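Local coordinates for Lmo0135 protein (Listeria monocytogenes EGD-e, PDB 5ISU) that serves as the extracellular substrate-binding protein of an ABC transporter, probably one that takes up peptides, at residues Gln446-Tyr449 with Glu450-Asn454; Asn454-Asp458 with Asp459-Tyr463; Phe152-Lys156 with His157-Gly161; Phe98-Asn101 with Ser102-Thr106; Glu354-Ala357 with Leu358-Gln362. All blocks are in the same frame, centred on the assembly; numbering follows the deposited sequence.

Interaction 1: Gln446-Tyr449 with Glu450-Asn454; sequences QEIY and EKIQN
Gln453 runs back along the helix to Tyr449 because its CG stands anti to its own carbonyl carbon, chi1 -67°, which lays the chain beside the backbone of the preceding turn and brings the amide over the Tyr449 carbonyl. Gln453 NE2 then donates to Tyr449 O at 3.3 Å, coming from above the carbonyl plane, while the carbonyl oxygen lies almost in the plane of the amide. The same oxygen takes the regular helical bond from Gln453 N at 3.0 Å, and the two donors approach it from opposite faces of its plane. One residue thus grips one carbonyl with both its backbone and its side chain. The far end of the amide is fixed as well: OE1 bonds Ser304 and the N of Thr314, and NE2 also reaches the O of Tyr312, which together pin the rotation of this buried group.

On the apolar side, Ile452 reaches back to the ring of Tyr449, with Ile452 CD1 3.8 Å from Tyr449 CD1. These two side chains run alongside each other and point the same way, as do Ile448 and Ile452, where Ile448 CG2 lies 4.1 Å from Ile452 CD1. Ile452 also packs on Leu429, Leu432 and Trp433 of helix 427-438, and Ile448 touches Lys435 there. Glu450 N to Gln446 O, 3.0 Å, is one of the regular helical bonds beneath. The i to i+3 and i to i+4 contacts are those of an amphipathic alpha-helix, 442-458, whose buried stripe packs against helix 427-438.

Interaction 2: Asn454-Asp458 with Asp459-Tyr463; sequences NTIAD and DAVIY
The helix ends here in a Schellman motif: Ala460, with a positive phi of 40°, turns the chain so that Val461 N bonds Ile456 O at 3.3 Å while Ala460 N bonds Ala457 O at 3.1 Å. The first of these bonds is nearly straight; in the second the donor stands well above the carbonyl plane. One step earlier, Asp459 N still makes a helical bond to Thr455 O, 2.8 Å.

Among the side chains, Ile456 and Val461 form the hydrophobic contact that spans such a helix end. Ile456 CD1 meets Val461 CG2 at 3.8 Å, and Ile456 CG2 comes within 4.1 Å of Val461 CB, the two branched chains crossing at a slant. Val461 CG2 is anti to its carbonyl carbon, beside the backbone N, which aims that methyl back at the last helical turn. Thr455 and Asp459 run side by side, with the methyl CG2 of Thr455 4.1 Å from Asp459 OD2. The polar ends have other partners: Thr455 OG1 bonds Lys451 O one turn back, and Asp459 OD2 bonds the hydroxyl of Tyr424. A water links the turn to the strand, donating to Ile456 O at 2.9 Å and to Ile462 O, so that Ile456 O holds both the closing backbone bond and the water.

Leu429 of helix 427-438 packs on Thr455 and Ile456, Gln277 of helix 273-281 touches Ala460, and the chain passes directly into strand 462-475, where Tyr463 pairs through its backbone with Ala261 of strand 248-263.

Interaction 3: Phe152-Lys156 with His157-Gly161; sequences FPIPK and HIFEG. With EDO (1,2-ethanediol), chain B.
Pro155 sits at the N-cap of the short helix 156-159, and its ring is the bump around which the first turn closes. Ile158 lies over it, bringing Ile158 CG1 to 3.5 Å from Pro155 CG, the two side chains crossing at a slant. On another side of the proline ring, Pro155 CB meets the imidazole of His157, 3.7 Å from His157 CE1. Ile158 is wedged between two rings: its CG1 rests over a face of His157, toward the rim, and its CG2 likewise over a face of Phe159. The proline and Ile154 also touch the phenyl ring of Phe159, with Pro155 CD at 4.1 Å from Phe159 CE2 and Ile154 CD1 at 4.2 Å from Phe159 CD2. Ile154 and Phe159 cross at about a right angle, and the methyl CD1 does the touching.

The helical bond from Phe159 N to Pro155 O is 3.1 Å, and that oxygen also lies at the edge of the Phe159 ring. His157 NE2 bonds the carboxylate of Asp87, and its ring meets Trp85. Phe98 of helix 93-104 packs on Lys156 and Phe159.

Lys156 extends with CG anti to its backbone N, chi1 178°, and bends only at its last torsion. Lys156 NZ thereby reaches Glu160 OE2 at 3.0 Å in a salt bridge, approaching from above the carboxylate plane, and also donates to O2 of a 1,2-ethanediol, probably from the crystallisation liquor, at 3.2 Å.

Interaction 4: Phe98-Asn101 with Ser102-Thr106; sequences FTVN and SILDT
Hydrogen bonding centres on the carbonyl of Thr99, which accepts from both Ser102 and Ile103. Ser102 OG donates to Thr99 O at 2.7 Å, and Ile103 N donates to the same oxygen at 3.0 Å, both from one face of the carbonyl plane. The hydroxyl gets there because chi1 of 72° places OG between the backbone N and the carbonyl carbon of Ser102, folding it back along the preceding turn. Ser102 OG also takes a bond from the side-chain amide of Asn34, so this buried hydroxyl both gives and receives. Leu104 N to Val100 O, 2.9 Å, and Asp105 N to Asn101 O, 3.0 Å, carry the helical pattern to its end, since Asp105 is the first residue to leave helical angles.

All this belongs to the last turns of helix 93-104, which packs on strand 121-129: Val100 and Asn101 touch Val125, and Leu104 touches Pro122.

The apolar contact is one turn apart: Val100 CG1 and Leu104 CD1 meet at 3.9 Å, the two side chains lying alongside and pointing the same way, both turned to the strand side. Asn101 makes a separate i to i+3 touch, slanting across Leu104 with Asn101 ND2 4.2 Å from Leu104 CD1.

The aromatic contact is on another side of the helix. Ser102 CB rests over one face of the Phe98 ring, displaced toward the rim, 4.3 Å from Phe98 CZ.

Interaction 5: Glu354-Ala357 with Leu358-Gln362; sequences ESIA and LYLQQ
Tyr359 is the one aromatic ring here, and it meets the preceding turn through its base: Tyr359 CB lies 3.5 Å from both Ser355 O and Ile356 O, while the ring leads away from Glu354-Ala357. With CG anti to the backbone N, chi1 179°, the ring swings off the helix, to meet Leu283, Gln322 and Ile288, and its hydroxyl bonds the carboxylate of Glu287. A second flat group, the amide of Gln361, reaches strand 370-376, where its NE2 donates to Leu371 O; nearer the helix, Gln361 CB sits 3.6 Å from Ala357 O.

Leucines provide the rest of the contact. Leu360 settles over the carbonyl of Ile356, with Leu360 CG 3.3 Å from Ile356 O, and that CG is also 4.4 Å from Ile356 CG2, a loose touch between branches. Leu358 leans back over the Glu354 carbonyl, its CD1 4.3 Å from Glu354 CG, so that an apolar branch meets the aliphatic part of an acidic chain. Backbone bonds hold the turn throughout: Leu358 N to Glu354 O is 2.9 Å, and Gln361 N to Ala357 O is also 2.9 Å.

This is the helix of a beta-alpha-beta unit, running between strands 341-347 and 370-376, which pair in parallel. Ala357, Leu358 and Gln361 rest on Leu373 of strand 370-376 and Leu360 on Leu371, while Ile356 and Tyr359 pack against helix 285-292.

Overall arrangement
Along the chain the order is interaction 4, interaction 3, interaction 5, interaction 1, then interaction 2. Interactions 3 and 4 form one cluster, centres about 10 Å apart, where helix 93-104 packs on the loop and short helix at 152-161; Thr99 OG1 lies 2.8 Å from Ile154 N. Interaction 1 lies on helix 442-458, and interaction 2 takes its end into strand 462-475. They share Asn454, with centres about 12 Å apart. Interaction 5, on helix 351-365, has its centre about 21 Å from that of interaction 2; its flanking strands share a mixed sheet with strand 462-475. The centres of interactions 3 and 5 are about 49 Å apart, consistent with separate lobes of a periplasmic-binding-protein fold.

Interaction 1: Gln446-Tyr449 with Glu450-Asn454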
# COMPACT_ATOMS: atom_id res chain seq x y z
N GLN A 446 3.48 0.54 22.41
CA GLN A 446 2.06 0.30 22.20
C GLN A 446 1.23 1.46 22.77
O GLN A 446 0.36 1.98 22.09
CB GLN A 446 1.59 -1.04 22.81
CG GLN A 446 0.13 -1.39 22.51
CD GLN A 446 -0.34 -2.70 23.14
OE1 GLN A 446 -1.49 -2.81 23.58
NE2 GLN A 446 0.54 -3.68 23.22
N GLU A 447 1.54 1.87 24.00
CA GLU A 447 0.83 2.98 24.65
C GLU A 447 0.89 4.29 23.86
O GLU A 447 -0.09 5.02 23.80
CB GLU A 447 1.32 3.21 26.09
CG GLU A 447 0.95 2.08 27.04
CD GLU A 447 1.35 2.32 28.49
OE1 GLU A 447 1.96 3.36 28.82
OE2 GLU A 447 1.03 1.44 29.32
N ILE A 448 2.04 4.56 23.24
CA ILE A 448 2.23 5.79 22.46
C ILE A 448 1.33 5.80 21.22
O ILE A 448 0.63 6.79 20.97
CB ILE A 448 3.71 6.00 22.06
CG1 ILE A 448 4.54 6.26 23.31
CG2 ILE A 448 3.85 7.18 21.10
CD1 ILE A 448 6.04 6.12 23.11
N TYR A 449 1.34 4.72 20.44
CA TYR A 449 0.49 4.70 19.26
C TYR A 449 -1.01 4.60 19.61
O TYR A 449 -1.85 5.03 18.82
CB TYR A 449 0.96 3.67 18.23
CG TYR A 449 2.29 4.08 17.63
CD1 TYR A 449 2.36 5.09 16.67
CD2 TYR A 449 3.47 3.50 18.04
CE1 TYR A 449 3.58 5.50 16.14
CE2 TYR A 449 4.69 3.89 17.52
CZ TYR A 449 4.74 4.88 16.57
OH TYR A 449 5.97 5.23 16.04
N GLU A 450 -1.33 4.08 20.79
CA GLU A 450 -2.74 4.08 21.24
C GLU A 450 -3.20 5.51 21.50
O GLU A 450 -4.30 5.90 21.07
CB GLU A 450 -2.97 3.19 22.44
CG GLU A 450 -2.94 1.72 22.05
CD GLU A 450 -3.20 0.77 23.21
OE1 GLU A 450 -3.07 1.17 24.39
OE2 GLU A 450 -3.52 -0.40 22.92
N LYS A 451 -2.34 6.32 22.12
CA LYS A 451 -2.70 7.71 22.36
C LYS A 451 -2.85 8.45 21.06
O LYS A 451 -3.75 9.27 20.94
CB LYS A 451 -1.72 8.46 23.30
CG LYS A 451 -1.89 8.09 24.77
CD LYS A 451 -1.52 9.24 25.72
CE LYS A 451 -0.03 9.57 25.77
NZ LYS A 451 0.76 8.52 26.48
N ILE A 452 -1.97 8.18 20.11
CA ILE A 452 -2.02 8.82 18.78
C ILE A 452 -3.34 8.50 18.09
O ILE A 452 -4.03 9.41 17.61
CB ILE A 452 -0.79 8.44 17.92
CG1 ILE A 452 0.48 9.01 18.56
CG2 ILE A 452 -0.95 8.97 16.50
CD1 ILE A 452 1.77 8.58 17.91
N GLN A 453 -3.73 7.23 18.11
CA GLN A 453 -5.00 6.79 17.52
C GLN A 453 -6.16 7.46 18.25
O GLN A 453 -7.10 7.94 17.62
CB GLN A 453 -5.15 5.24 17.55
CG GLN A 453 -4.16 4.50 16.65
CD GLN A 453 -4.27 2.99 16.78
OE1 GLN A 453 -5.13 2.34 16.17
NE2 GLN A 453 -3.37 2.42 17.57
N ASN A 454 -6.07 7.51 19.57
CA ASN A 454 -7.09 8.19 20.37
C ASN A 454 -7.17 9.69 20.11
O ASN A 454 -8.27 10.21 19.98
CB ASN A 454 -6.91 7.87 21.86
CG ASN A 454 -7.53 6.54 22.23
OD1 ASN A 454 -6.85 5.59 22.63
ND2 ASN A 454 -8.82 6.43 22.02

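Interaction 2: Asn454-Asp458 with Asp459-Tyr463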
# COMPACT_ATOMS: atom_id res chain seq x y z
N ASN A 454 -6.07 7.51 19.57
CA ASN A 454 -7.09 8.19 20.37
C ASN A 454 -7.17 9.69 20.11
O ASN A 454 -8.27 10.21 19.98
CB ASN A 454 -6.91 7.87 21.86
CG ASN A 454 -7.53 6.54 22.23
OD1 ASN A 454 -6.85 5.59 22.63
ND2 ASN A 454 -8.82 6.43 22.02
N THR A 455 -6.03 10.37 19.98
CA THR A 455 -6.07 11.82 19.74
C THR A 455 -6.66 12.14 18.37
O THR A 455 -7.51 13.02 18.25
CB THR A 455 -4.69 12.47 19.86
OG1 THR A 455 -4.10 12.13 21.13
CG2 THR A 455 -4.79 14.00 19.74
N ILE A 456 -6.24 11.41 17.34
CA ILE A 456 -6.78 11.62 16.00
C ILE A 456 -8.30 11.41 15.96
O ILE A 456 -9.03 12.20 15.33
CB ILE A 456 -6.08 10.68 14.96
CG1 ILE A 456 -4.61 11.09 14.76
CG2 ILE A 456 -6.82 10.67 13.63
CD1 ILE A 456 -4.39 12.51 14.28
N ALA A 457 -8.77 10.36 16.62
CA ALA A 457 -10.20 10.06 16.66
C ALA A 457 -10.92 11.12 17.49
O ALA A 457 -11.92 11.66 17.05
CB ALA A 457 -10.45 8.66 17.23
N ASP A 458 -10.41 11.42 18.68
CA ASP A 458 -11.01 12.47 19.52
C ASP A 458 -11.10 13.82 18.83
O ASP A 458 -12.11 14.49 18.96
CB ASP A 458 -10.26 12.62 20.83
CG ASP A 458 -10.37 11.39 21.72
OD1 ASP A 458 -11.30 10.59 21.53
OD2 ASP A 458 -9.53 11.24 22.63
N ASP A 459 -10.09 14.21 18.05
CA ASP A 459 -10.12 15.52 17.35
C ASP A 459 -10.81 15.48 15.98
O ASP A 459 -10.83 16.50 15.25
CB ASP A 459 -8.71 16.12 17.21
CG ASP A 459 -8.20 16.71 18.52
OD1 ASP A 459 -8.94 16.68 19.51
OD2 ASP A 459 -7.06 17.23 18.54
N ALA A 460 -11.39 14.32 15.65
CA ALA A 460 -12.04 14.12 14.38
C ALA A 460 -11.27 14.77 13.24
O ALA A 460 -11.82 15.56 12.47
CB ALA A 460 -13.48 14.63 14.42
N VAL A 461 -9.99 14.42 13.15
CA VAL A 461 -9.09 14.94 12.11
C VAL A 461 -9.53 14.47 10.73
O VAL A 461 -9.45 15.22 9.74
CB VAL A 461 -7.64 14.52 12.37
CG1 VAL A 461 -6.71 15.06 11.29
CG2 VAL A 461 -7.20 15.00 13.75
N ILE A 462 -9.94 13.21 10.66
CA ILE A 462 -10.48 12.62 9.44
C ILE A 462 -11.71 11.82 9.85
O ILE A 462 -12.06 11.79 11.02
CB ILE A 462 -9.49 11.66 8.77
CG1 ILE A 462 -9.17 10.47 9.69
CG2 ILE A 462 -8.22 12.41 8.38
CD1 ILE A 462 -8.50 9.31 8.98
N TYR A 463 -12.35 11.19 8.88
CA TYR A 463 -13.46 10.27 9.13
C TYR A 463 -13.06 8.95 8.44
O TYR A 463 -13.17 8.85 7.23
CB TYR A 463 -14.79 10.78 8.57
CG TYR A 463 -15.95 9.86 8.92
CD1 TYR A 463 -16.60 9.98 10.13
CD2 TYR A 463 -16.35 8.85 8.05
CE1 TYR A 463 -17.63 9.13 10.47
CE2 TYR A 463 -17.38 8.00 8.38
CZ TYR A 463 -18.03 8.15 9.60
OH TYR A 463 -19.09 7.31 9.95
O HOH W 1 -10.30 11.11 13.00

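Interaction 3: Phe152-Lys156 with His157-Gly161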
# COMPACT_ATOMS: atom_id res chain seq x y z
N PHE A 152 14.13 -5.83 -1.09
CA PHE A 152 14.46 -6.66 -2.26
C PHE A 152 15.86 -6.27 -2.73
O PHE A 152 16.06 -5.14 -3.15
CB PHE A 152 13.48 -6.41 -3.42
CG PHE A 152 12.05 -6.81 -3.14
CD1 PHE A 152 11.22 -6.00 -2.38
CD2 PHE A 152 11.51 -7.97 -3.69
CE1 PHE A 152 9.89 -6.36 -2.14
CE2 PHE A 152 10.19 -8.34 -3.45
CZ PHE A 152 9.38 -7.53 -2.68
N PRO A 153 16.84 -7.19 -2.66
CA PRO A 153 18.15 -6.79 -3.14
C PRO A 153 18.27 -6.74 -4.66
O PRO A 153 17.48 -7.38 -5.38
CB PRO A 153 19.09 -7.87 -2.57
CG PRO A 153 18.23 -9.03 -2.32
CD PRO A 153 16.88 -8.48 -1.96
N ILE A 154 19.22 -5.92 -5.13
CA ILE A 154 19.54 -5.84 -6.57
C ILE A 154 20.95 -6.41 -6.77
O ILE A 154 21.69 -6.58 -5.81
CB ILE A 154 19.33 -4.42 -7.16
CG1 ILE A 154 20.24 -3.36 -6.53
CG2 ILE A 154 17.87 -4.01 -6.98
CD1 ILE A 154 20.11 -1.99 -7.17
N PRO A 155 21.30 -6.79 -8.00
CA PRO A 155 22.61 -7.41 -8.19
C PRO A 155 23.78 -6.43 -8.36
O PRO A 155 23.72 -5.52 -9.20
CB PRO A 155 22.42 -8.28 -9.42
CG PRO A 155 21.27 -7.69 -10.15
CD PRO A 155 20.41 -6.99 -9.16
N LYS A 156 24.83 -6.63 -7.57
CA LYS A 156 26.02 -5.80 -7.61
C LYS A 156 26.74 -5.96 -8.96
O LYS A 156 27.07 -4.96 -9.62
CB LYS A 156 26.93 -6.17 -6.42
CG LYS A 156 28.26 -5.43 -6.30
CD LYS A 156 28.99 -5.90 -5.04
CE LYS A 156 30.40 -5.34 -4.90
NZ LYS A 156 30.44 -3.86 -4.74
N HIS A 157 26.92 -7.20 -9.41
CA HIS A 157 27.62 -7.44 -10.68
C HIS A 157 26.97 -6.73 -11.90
O HIS A 157 27.62 -6.50 -12.91
CB HIS A 157 27.80 -8.94 -10.95
CG HIS A 157 26.54 -9.64 -11.38
ND1 HIS A 157 25.59 -10.08 -10.48
CD2 HIS A 157 26.09 -9.99 -12.61
CE1 HIS A 157 24.60 -10.65 -11.15
NE2 HIS A 157 24.89 -10.62 -12.44
N ILE A 158 25.69 -6.37 -11.77
CA ILE A 158 24.96 -5.68 -12.83
C ILE A 158 25.02 -4.15 -12.68
O ILE A 158 25.27 -3.44 -13.65
CB ILE A 158 23.46 -6.08 -12.83
CG1 ILE A 158 23.27 -7.59 -13.07
CG2 ILE A 158 22.66 -5.30 -13.87
CD1 ILE A 158 23.82 -8.12 -14.38
N PHE A 159 24.76 -3.64 -11.48
CA PHE A 159 24.70 -2.17 -11.26
C PHE A 159 25.93 -1.46 -10.67
O PHE A 159 25.94 -0.24 -10.59
CB PHE A 159 23.45 -1.82 -10.47
CG PHE A 159 22.18 -2.16 -11.18
CD1 PHE A 159 21.69 -1.32 -12.16
CD2 PHE A 159 21.48 -3.31 -10.86
CE1 PHE A 159 20.50 -1.63 -12.82
CE2 PHE A 159 20.30 -3.62 -11.50
CZ PHE A 159 19.81 -2.78 -12.49
N GLU A 160 26.96 -2.20 -10.28
CA GLU A 160 28.18 -1.60 -9.77
C GLU A 160 28.80 -0.69 -10.86
O GLU A 160 29.00 -1.12 -11.99
CB GLU A 160 29.16 -2.71 -9.39
CG GLU A 160 30.47 -2.26 -8.76
CD GLU A 160 31.36 -3.45 -8.43
OE1 GLU A 160 31.47 -4.36 -9.29
OE2 GLU A 160 31.96 -3.46 -7.33
N GLY A 161 29.07 0.57 -10.51
CA GLY A 161 29.65 1.53 -11.45
C GLY A 161 28.65 2.22 -12.39
O GLY A 161 29.06 2.93 -13.31
C1 EDO B . 29.41 -0.42 -3.04
O1 EDO B . 28.44 0.61 -3.20
C2 EDO B . 29.08 -1.24 -1.80
O2 EDO B . 29.29 -2.62 -2.07

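Interaction 4: Phe98-Asn101 with Ser102-Thr106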
# COMPACT_ATOMS: atom_id res chain seq x y z
N PHE A 98 25.59 -3.74 -1.25
CA PHE A 98 25.57 -2.87 -2.41
C PHE A 98 24.21 -2.20 -2.58
O PHE A 98 24.13 -1.02 -2.91
CB PHE A 98 25.94 -3.63 -3.70
CG PHE A 98 25.62 -2.86 -4.95
CD1 PHE A 98 26.47 -1.88 -5.41
CD2 PHE A 98 24.43 -3.09 -5.62
CE1 PHE A 98 26.16 -1.15 -6.54
CE2 PHE A 98 24.10 -2.36 -6.75
CZ PHE A 98 24.97 -1.39 -7.21
N THR A 99 23.14 -2.95 -2.36
CA THR A 99 21.80 -2.37 -2.53
C THR A 99 21.55 -1.21 -1.55
O THR A 99 21.07 -0.15 -1.96
CB THR A 99 20.67 -3.41 -2.40
OG1 THR A 99 20.88 -4.49 -3.34
CG2 THR A 99 19.33 -2.75 -2.71
N VAL A 100 21.92 -1.40 -0.29
CA VAL A 100 21.73 -0.36 0.72
C VAL A 100 22.57 0.87 0.40
O VAL A 100 22.08 1.99 0.51
CB VAL A 100 22.07 -0.86 2.15
CG1 VAL A 100 22.05 0.30 3.17
CG2 VAL A 100 21.11 -1.95 2.57
N ASN A 101 23.82 0.66 -0.00
CA ASN A 101 24.71 1.79 -0.37
C ASN A 101 24.18 2.50 -1.61
O ASN A 101 24.32 3.73 -1.72
CB ASN A 101 26.16 1.33 -0.57
CG ASN A 101 26.82 0.85 0.72
OD1 ASN A 101 27.66 -0.05 0.70
ND2 ASN A 101 26.44 1.43 1.84
N SER A 102 23.56 1.76 -2.53
CA SER A 102 23.01 2.39 -3.74
C SER A 102 21.74 3.21 -3.39
O SER A 102 21.44 4.19 -4.07
CB SER A 102 22.74 1.36 -4.85
OG SER A 102 21.62 0.54 -4.54
N ILE A 103 21.03 2.83 -2.33
CA ILE A 103 19.85 3.60 -1.87
C ILE A 103 20.30 4.83 -1.07
O ILE A 103 19.70 5.91 -1.17
CB ILE A 103 18.90 2.74 -1.00
CG1 ILE A 103 18.21 1.68 -1.86
CG2 ILE A 103 17.82 3.60 -0.35
CD1 ILE A 103 17.34 0.71 -1.06
N LEU A 104 21.34 4.65 -0.25
CA LEU A 104 21.88 5.75 0.55
C LEU A 104 22.50 6.84 -0.31
O LEU A 104 22.50 8.00 0.06
CB LEU A 104 22.93 5.23 1.55
CG LEU A 104 22.41 4.48 2.78
CD1 LEU A 104 23.57 3.91 3.58
CD2 LEU A 104 21.56 5.39 3.66
N ASP A 105 23.04 6.44 -1.46
CA ASP A 105 23.71 7.35 -2.37
C ASP A 105 22.69 8.36 -2.91
O ASP A 105 21.82 8.01 -3.72
CB ASP A 105 24.36 6.53 -3.50
CG ASP A 105 25.34 7.32 -4.32
OD1 ASP A 105 25.63 8.48 -3.97
OD2 ASP A 105 25.84 6.75 -5.32
N THR A 106 22.79 9.60 -2.43
CA THR A 106 21.87 10.68 -2.79
C THR A 106 21.73 10.94 -4.29
O THR A 106 20.64 11.27 -4.75
CB THR A 106 22.23 12.01 -2.07
OG1 THR A 106 23.63 12.25 -2.19
CG2 THR A 106 21.86 11.96 -0.59

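Interaction 5: Glu354-Ala357 with Leu358-Gln362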
# COMPACT_ATOMS: atom_id res chain seq x y z
N GLU A 354 -18.20 8.70 -5.98
CA GLU A 354 -19.41 9.52 -6.21
C GLU A 354 -20.55 9.12 -5.27
O GLU A 354 -21.23 9.99 -4.72
CB GLU A 354 -19.87 9.55 -7.69
CG GLU A 354 -21.11 10.44 -7.88
CD GLU A 354 -21.19 11.10 -9.25
OE1 GLU A 354 -22.30 11.16 -9.84
OE2 GLU A 354 -20.15 11.58 -9.73
N SER A 355 -20.74 7.82 -5.07
CA SER A 355 -21.77 7.32 -4.17
C SER A 355 -21.52 7.77 -2.73
O SER A 355 -22.45 8.07 -1.98
CB SER A 355 -21.82 5.79 -4.22
OG SER A 355 -22.18 5.36 -5.52
N ILE A 356 -20.25 7.78 -2.33
CA ILE A 356 -19.87 8.23 -0.99
C ILE A 356 -20.20 9.71 -0.87
O ILE A 356 -20.79 10.14 0.12
CB ILE A 356 -18.36 8.00 -0.71
CG1 ILE A 356 -18.08 6.50 -0.59
CG2 ILE A 356 -17.91 8.71 0.57
CD1 ILE A 356 -16.61 6.12 -0.57
N ALA A 357 -19.86 10.47 -1.91
CA ALA A 357 -20.13 11.91 -1.94
C ALA A 357 -21.62 12.21 -1.80
O ALA A 357 -22.01 13.02 -0.96
CB ALA A 357 -19.59 12.52 -3.22
N LEU A 358 -22.45 11.54 -2.58
CA LEU A 358 -23.90 11.77 -2.50
C LEU A 358 -24.45 11.42 -1.14
O LEU A 358 -25.34 12.09 -0.64
CB LEU A 358 -24.65 10.99 -3.59
CG LEU A 358 -24.51 11.55 -5.01
CD1 LEU A 358 -24.98 10.53 -6.05
CD2 LEU A 358 -25.27 12.87 -5.15
N TYR A 359 -23.90 10.37 -0.54
CA TYR A 359 -24.33 9.98 0.79
C TYR A 359 -24.00 11.10 1.80
O TYR A 359 -24.83 11.46 2.63
CB TYR A 359 -23.71 8.64 1.20
CG TYR A 359 -24.13 8.23 2.58
CD1 TYR A 359 -25.30 7.50 2.79
CD2 TYR A 359 -23.37 8.58 3.67
CE1 TYR A 359 -25.68 7.14 4.07
CE2 TYR A 359 -23.75 8.22 4.95
CZ TYR A 359 -24.89 7.51 5.14
OH TYR A 359 -25.22 7.19 6.42
N LEU A 360 -22.80 11.67 1.72
CA LEU A 360 -22.44 12.78 2.61
C LEU A 360 -23.37 13.98 2.38
O LEU A 360 -23.87 14.59 3.33
CB LEU A 360 -20.98 13.21 2.40
CG LEU A 360 -19.86 12.18 2.54
CD1 LEU A 360 -18.51 12.85 2.37
CD2 LEU A 360 -19.92 11.46 3.86
N GLN A 361 -23.61 14.30 1.12
CA GLN A 361 -24.50 15.41 0.75
C GLN A 361 -25.88 15.21 1.35
O GLN A 361 -26.44 16.11 1.98
CB GLN A 361 -24.63 15.50 -0.77
CG GLN A 361 -25.43 16.70 -1.26
CD GLN A 361 -25.63 16.67 -2.76
OE1 GLN A 361 -25.91 15.62 -3.35
NE2 GLN A 361 -25.53 17.83 -3.38
N GLN A 362 -26.41 14.01 1.14
CA GLN A 362 -27.70 13.59 1.67
C GLN A 362 -27.72 13.72 3.19
O GLN A 362 -28.64 14.34 3.75
CB GLN A 362 -27.93 12.12 1.29
CG GLN A 362 -29.29 11.53 1.66
CD GLN A 362 -29.27 10.01 1.66
OE1 GLN A 362 -28.50 9.38 2.40
NE2 GLN A 362 -30.13 9.40 0.86